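Local coordinates for protein precorrin-3 methylase (Rhodobacter capsulatus, PDB 3NUT) that probably transfers a methyl group from S-adenosyl-L-methionine to a precorrin intermediate on the pathway to adenosylcobalamin (vitamin B12), at residues 143-148 / 171-176; 199-204 / 225-230; 61-66 / 95-100. All blocks are in the same frame, centred on the assembly; numbering follows the deposited sequence.

Interaction 1: residues 143-148 / 171-176; sequences SDNLKP and PRSKSR
Ser143 turns its side chain toward the second loop, OG lying 3.5 Å from Ser173 CA. The hydroxyl sits anti to its own carbonyl carbon (chi1 -63°), which brings it across to hydrogen-bond the carbonyl O of Asn170, a residue that binds S-adenosyl-L-homocysteine. Asp144 turns the other way and spends OD1 on the backbone N of Leu146, 3.0 Å off and approaching from above the carboxylate plane. This Asx turn bends the chain around Asn145.

Asn145 and Arg176 run antiparallel alongside each other. Asn145 OD1 lies over the centre of the Arg176 guanidinium, 3.7 Å above its plane, with the amide turned 39° against it, so the oxygen meets a face of the cation instead of an N-H. The same OD1 is 3.3 Å from Arg176 CG and 3.6 Å from Ser173 OG. That hydroxyl accepts from Arg176 N at 2.9 Å, an ST motif that fixes the turn from which the arginine springs. Lys147 O lies near the guanidinium plane, at its edge, 4.1 Å from Arg176 NH2, too far for a bond; the lysine side chain packs on helix 149-161 and on Asp136 of the second subunit.

Both loops leave the C-terminal ends of neighbouring parallel strands, 137-141 and 165-169, joined by a beta-alpha-beta crossover through helix 149-161; Pro171 carries the second loop to the cofactor pocket of this tetrapyrrole methylase.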
loop_
_atom_site.group_PDB
_atom_site.type_symbol
_atom_site.label_atom_id
_atom_site.label_comp_id
_atom_site.label_asym_id
_atom_site.label_seq_id
_atom_site.Cartn_x
_atom_site.Cartn_y
_atom_site.Cartn_z
ATOM N N SER A 143 -7.385 1.439 -16.160
ATOM C CA SER A 143 -6.905 1.445 -17.542
ATOM C C SER A 143 -6.351 0.100 -17.952
ATOM O O SER A 143 -5.402 0.033 -18.731
ATOM C CB SER A 143 -5.844 2.523 -17.773
ATOM O OG SER A 143 -6.381 3.814 -17.559
ATOM N N ASP A 144 -6.920 -0.981 -17.444
ATOM C CA ASP A 144 -6.489 -2.260 -17.975
ATOM C C ASP A 144 -7.278 -2.648 -19.231
ATOM O O ASP A 144 -8.451 -3.065 -19.165
ATOM C CB ASP A 144 -6.474 -3.384 -16.940
ATOM C CG ASP A 144 -5.601 -4.550 -17.381
ATOM O OD1 ASP A 144 -4.976 -4.449 -18.451
ATOM O OD2 ASP A 144 -5.533 -5.567 -16.672
ATOM N N ASN A 145 -6.604 -2.492 -20.371
ATOM C CA ASN A 145 -7.127 -2.887 -21.675
ATOM C C ASN A 145 -7.030 -4.406 -21.917
ATOM O O ASN A 145 -7.694 -4.934 -22.809
ATOM C CB ASN A 145 -6.437 -2.077 -22.784
ATOM C CG ASN A 145 -6.512 -0.552 -22.540
ATOM O OD1 ASN A 145 -7.550 -0.010 -22.129
ATOM N ND2 ASN A 145 -5.401 0.135 -22.789
ATOM N N LEU A 146 -6.231 -5.097 -21.092
ATOM C CA LEU A 146 -6.113 -6.572 -21.124
ATOM C C LEU A 146 -7.314 -7.310 -20.491
ATOM O O LEU A 146 -7.495 -8.516 -20.704
ATOM C CB LEU A 146 -4.804 -7.043 -20.459
ATOM C CG LEU A 146 -3.408 -6.737 -21.039
ATOM C CD1 LEU A 146 -2.297 -7.311 -20.136
ATOM C CD2 LEU A 146 -3.261 -7.249 -22.465
ATOM N N LYS A 147 -8.115 -6.591 -19.703
ATOM C CA LYS A 147 -9.391 -7.106 -19.188
ATOM C C LYS A 147 -10.572 -6.640 -20.067
ATOM O O LYS A 147 -10.522 -5.554 -20.667
ATOM C CB LYS A 147 -9.621 -6.641 -17.743
ATOM C CG LYS A 147 -8.515 -7.008 -16.750
ATOM C CD LYS A 147 -9.009 -7.030 -15.290
ATOM C CE LYS A 147 -9.155 -5.624 -14.664
ATOM N NZ LYS A 147 -10.301 -4.822 -15.198
ATOM N N PRO A 148 -11.630 -7.469 -20.166
ATOM C CA PRO A 148 -12.846 -6.903 -20.754
ATOM C C PRO A 148 -13.524 -6.030 -19.698
ATOM O O PRO A 148 -13.475 -6.362 -18.504
ATOM C CB PRO A 148 -13.693 -8.139 -21.091
ATOM C CG PRO A 148 -13.205 -9.228 -20.152
ATOM C CD PRO A 148 -11.779 -8.891 -19.778
ATOM N N PRO A 171 -6.786 6.434 -14.053
ATOM C CA PRO A 171 -8.220 6.669 -14.183
ATOM C C PRO A 171 -8.619 7.001 -15.633
ATOM O O PRO A 171 -9.600 6.440 -16.138
ATOM C CB PRO A 171 -8.480 7.844 -13.221
ATOM C CG PRO A 171 -7.130 8.245 -12.648
ATOM C CD PRO A 171 -6.085 7.621 -13.530
ATOM N N ARG A 172 -7.840 7.854 -16.300
ATOM C CA ARG A 172 -8.123 8.246 -17.681
ATOM C C ARG A 172 -7.346 7.445 -18.725
ATOM O O ARG A 172 -6.202 7.770 -19.032
ATOM C CB ARG A 172 -7.856 9.740 -17.900
ATOM C CG ARG A 172 -8.527 10.687 -16.913
ATOM C CD ARG A 172 -10.064 10.593 -16.867
ATOM N NE ARG A 172 -10.731 10.617 -18.171
ATOM C CZ ARG A 172 -10.736 11.645 -19.021
ATOM N NH1 ARG A 172 -10.071 12.770 -18.755
ATOM N NH2 ARG A 172 -11.396 11.533 -20.168
ATOM N N SER A 173 -7.987 6.416 -19.283
ATOM C CA SER A 173 -7.414 5.627 -20.374
ATOM C C SER A 173 -7.318 6.459 -21.658
ATOM O O SER A 173 -8.263 7.160 -22.049
ATOM C CB SER A 173 -8.243 4.358 -20.595
ATOM O OG SER A 173 -7.678 3.506 -21.592
ATOM N N LYS A 174 -6.153 6.389 -22.293
ATOM C CA LYS A 174 -5.881 7.115 -23.527
ATOM C C LYS A 174 -6.697 6.491 -24.652
ATOM O O LYS A 174 -7.243 7.202 -25.483
ATOM C CB LYS A 174 -4.384 7.039 -23.843
ATOM C CG LYS A 174 -3.906 7.880 -25.031
ATOM C CD LYS A 174 -2.981 7.049 -25.945
ATOM C CE LYS A 174 -1.801 7.861 -26.463
ATOM N NZ LYS A 174 -0.745 7.992 -25.412
ATOM N N SER A 175 -6.789 5.159 -24.648
ATOM C CA SER A 175 -7.489 4.387 -25.684
ATOM C C SER A 175 -8.886 3.896 -25.275
ATOM O O SER A 175 -9.599 3.318 -26.095
ATOM C CB SER A 175 -6.636 3.189 -26.104
ATOM O OG SER A 175 -6.388 2.342 -24.994
ATOM N N ARG A 176 -9.257 4.088 -24.009
ATOM C CA ARG A 176 -10.656 3.930 -23.571
ATOM C C ARG A 176 -11.121 5.244 -22.939
ATOM O O ARG A 176 -11.396 5.292 -21.733
ATOM C CB ARG A 176 -10.814 2.795 -22.552
ATOM C CG ARG A 176 -10.435 1.417 -23.033
ATOM C CD ARG A 176 -11.649 0.581 -23.405
ATOM N NE ARG A 176 -11.377 -0.845 -23.208
ATOM C CZ ARG A 176 -10.546 -1.567 -23.962
ATOM N NH1 ARG A 176 -9.890 -0.989 -24.977
ATOM N NH2 ARG A 176 -10.364 -2.869 -23.698
#

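Interaction 2: residues 199-204 / 225-230; sequences FARAVT and MRTVVL. With SAH (S-adenosyl-L-homocysteine), chain E.
Ala202 adopts a left-handed backbone conformation (phi 56°) where its strand ends, yet its N still reaches Arg226 O at 2.7 Å, almost in line with the carbonyl bond. Arg226 O also receives a CA-H contact from Arg201. Past this last cross-strand bond the chain leaves the strand and presents the backbone of Val203 to the adenine: Val203 N donates to SAH N1 at 2.9 Å, and SAH N6 returns a bond to Val203 O at 3.0 Å. One residue thus reads the adenine edge with main-chain atoms alone. On the other strand, Thr227 O accepts a short hydrogen bond, 2.5 Å, from SAH O2'.

Arg226 runs out alongside Ala202, its CG 3.7 Å from Ala202 CB. Its chi1 (-153°) and the bend that follows lay one guanidinium face over this alanine and bring NH1 to 3.9 Å from SAH N6. Arg201 stands nearly perpendicular to it, the guanidinium planes 80° apart, with Arg201 NH1 3.7 Å from Arg226 CB; a long, weak ion pair joins that NH1 to Asp224. An alanine in place of Arg226 would lose the chain lying over Ala202 and is likely to leave this flank of the adenine amino group uncovered.

Deeper in, Ala200 and Val228 form a hydrogen-bonded antiparallel pair, their side chains facing Ala125 of helix 121-129. On the opposite sheet face, Phe199 CD1 meets Val229 CG2 at 3.6 Å, the two side chains abreast. The ends of this antiparallel pair supply adenine- and ribose-binding backbone to the S-adenosyl-L-homocysteine site of this tetrapyrrole methylase, which other parts of the chain complete.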
loop_
_atom_site.group_PDB
_atom_site.type_symbol
_atom_site.label_atom_id
_atom_site.label_comp_id
_atom_site.label_asym_id
_atom_site.label_seq_id
_atom_site.Cartn_x
_atom_site.Cartn_y
_atom_site.Cartn_z
ATOM N N PHE A 199 -9.748 13.655 -5.751
ATOM C CA PHE A 199 -8.866 13.600 -6.902
ATOM C C PHE A 199 -7.533 14.170 -6.451
ATOM O O PHE A 199 -7.428 15.354 -6.071
ATOM C CB PHE A 199 -9.445 14.362 -8.102
ATOM C CG PHE A 199 -10.755 13.805 -8.595
ATOM C CD1 PHE A 199 -10.784 12.875 -9.629
ATOM C CD2 PHE A 199 -11.961 14.206 -8.013
ATOM C CE1 PHE A 199 -11.996 12.347 -10.086
ATOM C CE2 PHE A 199 -13.173 13.688 -8.455
ATOM C CZ PHE A 199 -13.190 12.754 -9.502
ATOM N N ALA A 200 -6.525 13.307 -6.439
ATOM C CA ALA A 200 -5.213 13.714 -5.948
ATOM C C ALA A 200 -4.196 13.642 -7.074
ATOM O O ALA A 200 -3.888 12.578 -7.617
ATOM C CB ALA A 200 -4.790 12.900 -4.732
ATOM N N ARG A 201 -3.713 14.820 -7.423
ATOM C CA ARG A 201 -2.975 15.011 -8.635
ATOM C C ARG A 201 -1.521 15.273 -8.313
ATOM O O ARG A 201 -1.206 16.151 -7.502
ATOM C CB ARG A 201 -3.602 16.191 -9.415
ATOM C CG ARG A 201 -2.789 16.660 -10.605
ATOM C CD ARG A 201 -3.329 17.973 -11.210
ATOM N NE ARG A 201 -2.245 18.768 -11.807
ATOM C CZ ARG A 201 -1.598 18.433 -12.925
ATOM N NH1 ARG A 201 -1.906 17.309 -13.582
ATOM N NH2 ARG A 201 -0.640 19.228 -13.387
ATOM N N ALA A 202 -0.647 14.509 -8.953
ATOM C CA ALA A 202 0.802 14.760 -8.912
ATOM C C ALA A 202 1.304 14.782 -7.482
ATOM O O ALA A 202 2.038 15.689 -7.068
ATOM C CB ALA A 202 1.177 16.086 -9.639
ATOM N N VAL A 203 0.896 13.763 -6.737
ATOM C CA VAL A 203 1.140 13.719 -5.304
ATOM C C VAL A 203 2.642 13.624 -5.012
ATOM O O VAL A 203 3.343 12.825 -5.619
ATOM C CB VAL A 203 0.345 12.580 -4.662
ATOM C CG1 VAL A 203 0.692 12.451 -3.202
ATOM C CG2 VAL A 203 -1.124 12.865 -4.810
ATOM N N THR A 204 3.093 14.494 -4.107
ATOM C CA THR A 204 4.494 14.656 -3.653
ATOM C C THR A 204 5.362 15.452 -4.616
ATOM O O THR A 204 6.575 15.549 -4.426
ATOM C CB THR A 204 5.240 13.318 -3.308
ATOM O OG1 THR A 204 5.706 12.707 -4.512
ATOM C CG2 THR A 204 4.367 12.356 -2.523
ATOM N N MET A 225 -4.024 11.419 -16.069
ATOM C CA MET A 225 -3.078 10.312 -15.819
ATOM C C MET A 225 -2.068 10.588 -14.711
ATOM O O MET A 225 -1.329 9.708 -14.311
ATOM C CB MET A 225 -2.383 9.850 -17.112
ATOM C CG MET A 225 -3.252 8.869 -17.912
ATOM S SD MET A 225 -4.137 7.699 -16.811
ATOM C CE MET A 225 -2.917 6.369 -16.762
ATOM N N ARG A 226 -2.081 11.819 -14.210
ATOM C CA ARG A 226 -1.233 12.278 -13.115
ATOM C C ARG A 226 -1.991 12.164 -11.773
ATOM O O ARG A 226 -1.631 12.805 -10.771
ATOM C CB ARG A 226 -0.862 13.745 -13.405
ATOM C CG ARG A 226 0.441 14.255 -12.812
ATOM C CD ARG A 226 1.707 13.867 -13.603
ATOM N NE ARG A 226 2.890 14.023 -12.745
ATOM C CZ ARG A 226 3.375 13.094 -11.906
ATOM N NH1 ARG A 226 2.819 11.882 -11.804
ATOM N NH2 ARG A 226 4.444 13.384 -11.170
ATOM N N THR A 227 -3.044 11.347 -11.757
ATOM C CA THR A 227 -4.050 11.405 -10.689
ATOM C C THR A 227 -4.401 10.016 -10.192
ATOM O O THR A 227 -4.449 9.058 -10.962
ATOM C CB THR A 227 -5.325 12.140 -11.196
ATOM O OG1 THR A 227 -4.940 13.436 -11.652
ATOM C CG2 THR A 227 -6.406 12.303 -10.124
ATOM N N VAL A 228 -4.610 9.920 -8.885
ATOM C CA VAL A 228 -5.135 8.726 -8.280
ATOM C C VAL A 228 -6.417 9.162 -7.556
ATOM O O VAL A 228 -6.459 10.222 -6.916
ATOM C CB VAL A 228 -4.079 8.018 -7.358
ATOM C CG1 VAL A 228 -3.688 8.879 -6.164
ATOM C CG2 VAL A 228 -4.590 6.664 -6.877
ATOM N N VAL A 229 -7.459 8.360 -7.677
ATOM C CA VAL A 229 -8.776 8.760 -7.202
ATOM C C VAL A 229 -9.165 7.898 -6.006
ATOM O O VAL A 229 -9.213 6.657 -6.091
ATOM C CB VAL A 229 -9.846 8.670 -8.340
ATOM C CG1 VAL A 229 -11.248 9.065 -7.829
ATOM C CG2 VAL A 229 -9.433 9.506 -9.558
ATOM N N LEU A 230 -9.420 8.560 -4.887
ATOM C CA LEU A 230 -9.786 7.871 -3.672
ATOM C C LEU A 230 -11.281 7.998 -3.444
ATOM O O LEU A 230 -11.850 9.077 -3.556
ATOM C CB LEU A 230 -9.010 8.404 -2.464
ATOM C CG LEU A 230 -7.481 8.483 -2.566
ATOM C CD1 LEU A 230 -6.914 9.183 -1.343
ATOM C CD2 LEU A 230 -6.812 7.122 -2.767
HETATM N N SAH E . 3.475 1.007 -9.262
HETATM C CA SAH E . 2.710 2.291 -9.222
HETATM C CB SAH E . 1.400 2.175 -10.016
HETATM C CG SAH E . 1.656 2.197 -11.524
HETATM S SD SAH E . 0.222 2.643 -12.476
HETATM C C SAH E . 2.428 2.533 -7.785
HETATM O O SAH E . 2.666 1.580 -7.056
HETATM O OXT SAH E . 1.984 3.596 -7.306
HETATM C "C5'" SAH E . 0.431 4.400 -12.666
HETATM C "C4'" SAH E . -0.748 5.174 -12.042
HETATM O "O4'" SAH E . -0.507 5.348 -10.640
HETATM C "C3'" SAH E . -1.007 6.589 -12.581
HETATM O "O3'" SAH E . -1.936 6.645 -13.672
HETATM C "C2'" SAH E . -1.616 7.302 -11.393
HETATM O "O2'" SAH E . -3.015 6.984 -11.233
HETATM C "C1'" SAH E . -0.888 6.668 -10.224
HETATM N N9 SAH E . 0.286 7.472 -9.808
HETATM C C8 SAH E . 1.586 7.132 -9.916
HETATM N N7 SAH E . 2.377 8.124 -9.404
HETATM C C5 SAH E . 1.578 9.123 -8.953
HETATM C C6 SAH E . 1.741 10.455 -8.293
HETATM N N6 SAH E . 2.961 10.969 -7.993
HETATM N N1 SAH E . 0.627 11.172 -7.998
HETATM C C2 SAH E . -0.604 10.699 -8.284
HETATM N N3 SAH E . -0.818 9.502 -8.881
HETATM C C4 SAH E . 0.207 8.685 -9.235
#

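Interaction 3: residues 61-66 / 95-100; sequences NRVELD and ASALFE
Leu65 lowers one methyl, CD2, onto helix 94-104, where it meets Ala97 and Glu100 together. CD2 is 3.5 Å from Ala97 O and also touches the Ala97 methyl. The same branch packs on Glu100 CB at 3.7 Å, so it spans two residues three apart on the same helix. The leucine's CA–CB bond does not aim at the helix; it is the turn of CG, anti to the carbonyl carbon (chi1 -60°), that swings the isobutyl end over.

Val63 comes at Ala97 from another direction. Its CG1 stands anti to the backbone N (chi1 172°) and touches Ala97 CB at 3.6 Å, so the alanine methyl is met by a valine branch and a leucine branch. The chain 61-66 is the lead-in to helix 65-76, and the contact brings together the helices that precede and follow strand 80-85 in the parallel alpha/beta sheet of the N-terminal half. Behind the helix, Leu98 and Phe99 face strands 10-15 and 113-116, and Phe99 also meets Trp242 of the second subunit.

Glu100 lies athwart Leu65. Its extended chain carries the carboxylate past the leucine, OE2 coming only to 4.2 Å from Leu65 CD2; what packs here is the aliphatic part. Glu100 also packs against Tyr244 of the second subunit. One residue before Leu65, the Glu64 side chain leaves away from helix 94-104 and bends round, so that OE1 accepts a weak 3.0 Å bond from Leu65 N.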
loop_
_atom_site.group_PDB
_atom_site.type_symbol
_atom_site.label_atom_id
_atom_site.label_comp_id
_atom_site.label_asym_id
_atom_site.label_seq_id
_atom_site.Cartn_x
_atom_site.Cartn_y
_atom_site.Cartn_z
ATOM N N ASN A 61 6.850 4.439 -20.558
ATOM C CA ASN A 61 6.348 4.230 -19.210
ATOM C C ASN A 61 5.244 3.188 -19.107
ATOM O O ASN A 61 4.157 3.471 -18.628
ATOM C CB ASN A 61 5.970 5.533 -18.513
ATOM C CG ASN A 61 6.320 5.485 -17.059
ATOM O OD1 ASN A 61 7.284 4.818 -16.691
ATOM N ND2 ASN A 61 5.542 6.147 -16.213
ATOM N N ARG A 62 5.539 1.971 -19.530
ATOM C CA ARG A 62 4.500 0.978 -19.711
ATOM C C ARG A 62 5.000 -0.406 -19.293
ATOM O O ARG A 62 6.185 -0.656 -19.317
ATOM C CB ARG A 62 4.116 0.981 -21.181
ATOM C CG ARG A 62 2.619 0.854 -21.483
ATOM C CD ARG A 62 2.357 1.278 -22.940
ATOM N NE ARG A 62 3.554 1.081 -23.773
ATOM C CZ ARG A 62 3.892 -0.060 -24.392
ATOM N NH1 ARG A 62 3.119 -1.142 -24.311
ATOM N NH2 ARG A 62 5.012 -0.117 -25.109
ATOM N N VAL A 63 4.100 -1.300 -18.910
ATOM C CA VAL A 63 4.494 -2.658 -18.561
ATOM C C VAL A 63 4.561 -3.556 -19.809
ATOM O O VAL A 63 3.550 -3.768 -20.459
ATOM C CB VAL A 63 3.532 -3.279 -17.524
ATOM C CG1 VAL A 63 3.857 -4.747 -17.326
ATOM C CG2 VAL A 63 3.587 -2.528 -16.192
ATOM N N GLU A 64 5.746 -4.075 -20.131
ATOM C CA GLU A 64 5.916 -5.030 -21.253
ATOM C C GLU A 64 6.799 -6.237 -20.856
ATOM O O GLU A 64 7.781 -6.083 -20.123
ATOM C CB GLU A 64 6.437 -4.321 -22.536
ATOM C CG GLU A 64 7.035 -5.243 -23.676
ATOM C CD GLU A 64 5.991 -5.986 -24.577
ATOM O OE1 GLU A 64 5.531 -7.117 -24.225
ATOM O OE2 GLU A 64 5.670 -5.454 -25.678
ATOM N N LEU A 65 6.439 -7.422 -21.345
ATOM C CA LEU A 65 7.185 -8.639 -21.056
ATOM C C LEU A 65 8.601 -8.678 -21.644
ATOM O O LEU A 65 9.483 -9.257 -21.020
ATOM C CB LEU A 65 6.394 -9.904 -21.438
ATOM C CG LEU A 65 5.019 -10.167 -20.760
ATOM C CD1 LEU A 65 4.509 -11.604 -21.014
ATOM C CD2 LEU A 65 4.960 -9.854 -19.247
ATOM N N ASP A 66 8.811 -8.039 -22.800
ATOM C CA ASP A 66 10.057 -8.159 -23.578
ATOM C C ASP A 66 11.285 -7.522 -22.920
ATOM O O ASP A 66 12.417 -7.993 -23.092
ATOM C CB ASP A 66 9.887 -7.549 -24.985
ATOM C CG ASP A 66 9.411 -8.566 -26.033
ATOM O OD1 ASP A 66 8.981 -9.685 -25.657
ATOM O OD2 ASP A 66 9.456 -8.226 -27.251
ATOM N N ALA A 95 6.986 -5.989 -11.408
ATOM C CA ALA A 95 7.286 -7.232 -10.704
ATOM C C ALA A 95 6.493 -8.414 -11.283
ATOM O O ALA A 95 7.078 -9.472 -11.568
ATOM C CB ALA A 95 7.088 -7.099 -9.204
ATOM N N SER A 96 5.182 -8.216 -11.467
ATOM C CA SER A 96 4.297 -9.170 -12.154
ATOM C C SER A 96 4.789 -9.650 -13.526
ATOM O O SER A 96 4.836 -10.855 -13.801
ATOM C CB SER A 96 2.923 -8.535 -12.377
ATOM O OG SER A 96 1.968 -9.149 -11.546
ATOM N N ALA A 97 5.103 -8.681 -14.379
ATOM C CA ALA A 97 5.606 -8.920 -15.707
ATOM C C ALA A 97 6.918 -9.692 -15.709
ATOM O O ALA A 97 7.156 -10.495 -16.596
ATOM C CB ALA A 97 5.812 -7.602 -16.409
ATOM N N LEU A 98 7.781 -9.425 -14.735
ATOM C CA LEU A 98 9.029 -10.183 -14.634
ATOM C C LEU A 98 8.738 -11.660 -14.373
ATOM O O LEU A 98 9.376 -12.535 -14.979
ATOM C CB LEU A 98 9.977 -9.603 -13.567
ATOM C CG LEU A 98 11.232 -10.428 -13.212
ATOM C CD1 LEU A 98 12.167 -10.526 -14.420
ATOM C CD2 LEU A 98 11.974 -9.846 -11.997
ATOM N N PHE A 99 7.783 -11.929 -13.494
ATOM C CA PHE A 99 7.428 -13.303 -13.166
ATOM C C PHE A 99 6.654 -13.954 -14.308
ATOM O O PHE A 99 6.816 -15.165 -14.558
ATOM C CB PHE A 99 6.717 -13.419 -11.817
ATOM C CG PHE A 99 7.584 -12.990 -10.678
ATOM C CD1 PHE A 99 8.738 -13.688 -10.379
ATOM C CD2 PHE A 99 7.283 -11.849 -9.937
ATOM C CE1 PHE A 99 9.562 -13.277 -9.345
ATOM C CE2 PHE A 99 8.099 -11.442 -8.914
ATOM C CZ PHE A 99 9.235 -12.130 -8.614
ATOM N N GLU A 100 5.875 -13.150 -15.034
ATOM C CA GLU A 100 5.360 -13.611 -16.334
ATOM C C GLU A 100 6.441 -13.944 -17.378
ATOM O O GLU A 100 6.344 -14.982 -18.019
ATOM C CB GLU A 100 4.327 -12.661 -16.931
ATOM C CG GLU A 100 3.003 -12.733 -16.232
ATOM C CD GLU A 100 2.040 -11.618 -16.655
ATOM O OE1 GLU A 100 1.830 -10.689 -15.838
ATOM O OE2 GLU A 100 1.494 -11.698 -17.788
#

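Interactions 1 and 2 touch directly and share the cofactor. Arg172 O lies 3.0 Å from Met225 SD, and Pro171 CG is 3.3 Å from Thr227 O, the same carbonyl that accepts from the ribose; Pro171, at the start of 171-176, thus borders the pocket that the strand ends 199-204 and 225-230 build around adenine and ribose. Interaction 3 belongs to the other half of the chain, its centre about 23 Å from that of interaction 2 and about 17 Å from that of interaction 1. It touches neither, but the Val63 side chain still comes within about 7 Å of the bound S-adenosyl-L-homocysteine.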